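Local coordinates for peroxisomal fatty acid beta-oxidation multifunctional protein MFP2 (Arabidopsis thaliana, PDB 2WTB) that hydrates long-chain enoyl-CoA and oxidises the resulting 3-hydroxyacyl-CoA with NAD in peroxisomal fatty acid beta-oxidation during seed germination, at residues Y43-R49 with L97-K103. Residues are numbered along the deposited sequence; the frame is centred on the assembly and turned at random.
Sequences YEEALSR and LLEAARK
Y43 meets two leucines in succession. Its CB rests against the L97 methyl CD2, and its ring runs on to L98, whose CB lies over one face while CG comes within 3.5 Å of Y43 CZ. L98 CG stands anti to its own backbone N (chi1 -170°), which carries CD1 to the phenol end, 3.4 Å from Y43 OH; that hydroxyl is hydrogen-bonded to S105.

A46, the last residue of the helix, accepts a 2.8 Å hydrogen bond at its O from K103 NZ, in the carbonyl plane. Both methyls of L47 then bear on A101 CB, CD2 at 3.8 Å; CD1 also reaches L97 CD1, and CD2 also touches K103 CB (3.6 Å). The straight aliphatic chain of K103 runs alongside L47, pointing the other way, and brings K103 NZ 3.0 Å from R49 O and into a hydrogen bond with V52 O. A methionine in place of K103 would probably leave the A46 and V52 carbonyls without their shared donor.

The C-terminal ends of helices 33-46 and 88-99 pack together in the crotonase-type hydratase/isomerase domain, with Y43 and L98 both lying against I57 of the parallel strand 54-59.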
loop_
_atom_site.group_PDB
_atom_site.type_symbol
_atom_site.label_atom_id
_atom_site.label_comp_id
_atom_site.label_asym_id
_atom_site.label_seq_id
_atom_site.Cartn_x
_atom_site.Cartn_y
_atom_site.Cartn_z
ATOM N N TYR A 43 6.205 37.180 3.180
ATOM C CA TYR A 43 5.217 37.831 4.031
ATOM C C TYR A 43 5.774 39.041 4.772
ATOM O O TYR A 43 5.120 40.080 4.858
ATOM C CB TYR A 43 4.586 36.826 5.005
ATOM C CG TYR A 43 3.331 36.186 4.452
ATOM C CD1 TYR A 43 2.083 36.758 4.673
ATOM C CD2 TYR A 43 3.392 35.027 3.691
ATOM C CE1 TYR A 43 0.931 36.189 4.162
ATOM C CE2 TYR A 43 2.244 34.449 3.176
ATOM C CZ TYR A 43 1.017 35.036 3.416
ATOM O OH TYR A 43 -0.129 34.468 2.906
ATOM N N GLU A 44 6.986 38.908 5.294
ATOM C CA GLU A 44 7.610 40.005 6.020
ATOM C C GLU A 44 7.761 41.219 5.114
ATOM O O GLU A 44 7.698 42.358 5.573
ATOM C CB GLU A 44 8.961 39.576 6.592
ATOM C CG GLU A 44 8.847 38.480 7.636
ATOM C CD GLU A 44 10.188 38.062 8.193
ATOM O OE1 GLU A 44 11.220 38.571 7.706
ATOM O OE2 GLU A 44 10.208 37.223 9.120
ATOM N N GLU A 45 7.948 40.966 3.823
ATOM C CA GLU A 45 8.046 42.040 2.843
ATOM C C GLU A 45 6.672 42.606 2.506
ATOM O O GLU A 45 6.472 43.821 2.512
ATOM C CB GLU A 45 8.735 41.547 1.567
ATOM C CG GLU A 45 8.616 42.509 0.393
ATOM C CD GLU A 45 9.354 42.028 -0.843
ATOM O OE1 GLU A 45 10.059 40.999 -0.756
ATOM O OE2 GLU A 45 9.231 42.682 -1.901
ATOM N N ALA A 46 5.726 41.718 2.214
ATOM C CA ALA A 46 4.385 42.128 1.811
ATOM C C ALA A 46 3.699 42.961 2.888
ATOM O O ALA A 46 2.941 43.882 2.586
ATOM C CB ALA A 46 3.540 40.911 1.459
ATOM N N LEU A 47 3.970 42.635 4.147
ATOM C CA LEU A 47 3.328 43.327 5.258
ATOM C C LEU A 47 4.065 44.617 5.611
ATOM O O LEU A 47 3.677 45.334 6.533
ATOM C CB LEU A 47 3.224 42.405 6.476
ATOM C CG LEU A 47 2.482 41.088 6.231
ATOM C CD1 LEU A 47 2.685 40.111 7.381
ATOM C CD2 LEU A 47 1.000 41.340 5.985
ATOM N N SER A 48 5.126 44.910 4.865
ATOM C CA SER A 48 5.897 46.131 5.074
ATOM C C SER A 48 5.775 47.070 3.881
ATOM O O SER A 48 5.994 48.275 4.001
ATOM C CB SER A 48 7.366 45.801 5.330
ATOM O OG SER A 48 7.507 44.976 6.473
ATOM N N ARG A 49 5.423 46.512 2.727
ATOM C CA ARG A 49 5.281 47.298 1.509
ATOM C C ARG A 49 3.943 48.031 1.466
ATOM O O ARG A 49 2.884 47.420 1.603
ATOM C CB ARG A 49 5.446 46.411 0.273
ATOM C CG ARG A 49 6.874 45.944 0.038
ATOM C CD ARG A 49 6.989 45.087 -1.209
ATOM N NE ARG A 49 6.445 45.754 -2.388
ATOM C CZ ARG A 49 6.616 45.321 -3.632
ATOM N NH1 ARG A 49 7.321 44.223 -3.862
ATOM N NH2 ARG A 49 6.085 45.986 -4.647
ATOM N N LEU A 97 2.370 35.037 11.997
ATOM C CA LEU A 97 2.818 35.862 10.882
ATOM C C LEU A 97 1.759 35.964 9.791
ATOM O O LEU A 97 1.404 37.059 9.356
ATOM C CB LEU A 97 4.119 35.309 10.295
ATOM C CG LEU A 97 4.693 36.042 9.080
ATOM C CD1 LEU A 97 4.982 37.497 9.412
ATOM C CD2 LEU A 97 5.950 35.349 8.582
ATOM N N LEU A 98 1.250 34.815 9.360
ATOM C CA LEU A 98 0.349 34.760 8.215
ATOM C C LEU A 98 -1.110 35.016 8.587
ATOM O O LEU A 98 -1.703 36.005 8.160
ATOM C CB LEU A 98 0.493 33.414 7.492
ATOM C CG LEU A 98 -0.197 33.250 6.132
ATOM C CD1 LEU A 98 0.484 32.164 5.306
ATOM C CD2 LEU A 98 -1.682 32.955 6.290
ATOM N N GLU A 99 -1.685 34.120 9.382
ATOM C CA GLU A 99 -3.111 34.178 9.675
ATOM C C GLU A 99 -3.504 35.406 10.495
ATOM O O GLU A 99 -4.587 35.960 10.309
ATOM C CB GLU A 99 -3.563 32.903 10.385
ATOM C CG GLU A 99 -5.073 32.777 10.531
ATOM C CD GLU A 99 -5.469 31.561 11.346
ATOM O OE1 GLU A 99 -4.915 31.380 12.453
ATOM O OE2 GLU A 99 -6.332 30.788 10.877
ATOM N N ALA A 100 -2.622 35.825 11.399
ATOM C CA ALA A 100 -2.906 36.954 12.280
ATOM C C ALA A 100 -2.349 38.270 11.740
ATOM O O ALA A 100 -2.169 39.229 12.490
ATOM C CB ALA A 100 -2.367 36.683 13.683
ATOM N N ALA A 101 -2.080 38.311 10.440
ATOM C CA ALA A 101 -1.561 39.519 9.807
ATOM C C ALA A 101 -2.668 40.545 9.591
ATOM O O ALA A 101 -3.849 40.199 9.566
ATOM C CB ALA A 101 -0.889 39.182 8.484
ATOM N N ARG A 102 -2.279 41.806 9.441
ATOM C CA ARG A 102 -3.243 42.865 9.160
ATOM C C ARG A 102 -3.463 43.038 7.659
ATOM O O ARG A 102 -3.904 44.090 7.201
ATOM C CB ARG A 102 -2.822 44.181 9.816
ATOM C CG ARG A 102 -3.354 44.340 11.237
ATOM C CD ARG A 102 -2.809 45.587 11.920
ATOM N NE ARG A 102 -1.430 45.411 12.362
ATOM C CZ ARG A 102 -0.784 46.261 13.152
ATOM N NH1 ARG A 102 -1.395 47.353 13.592
ATOM N NH2 ARG A 102 0.471 46.020 13.504
ATOM N N LYS A 103 -3.150 41.989 6.906
ATOM C CA LYS A 103 -3.462 41.924 5.486
ATOM C C LYS A 103 -3.954 40.522 5.153
ATOM O O LYS A 103 -3.306 39.535 5.507
ATOM C CB LYS A 103 -2.241 42.277 4.637
ATOM C CG LYS A 103 -1.873 43.749 4.679
ATOM C CD LYS A 103 -0.632 44.039 3.853
ATOM C CE LYS A 103 -0.283 45.519 3.905
ATOM N NZ LYS A 103 0.996 45.814 3.208
#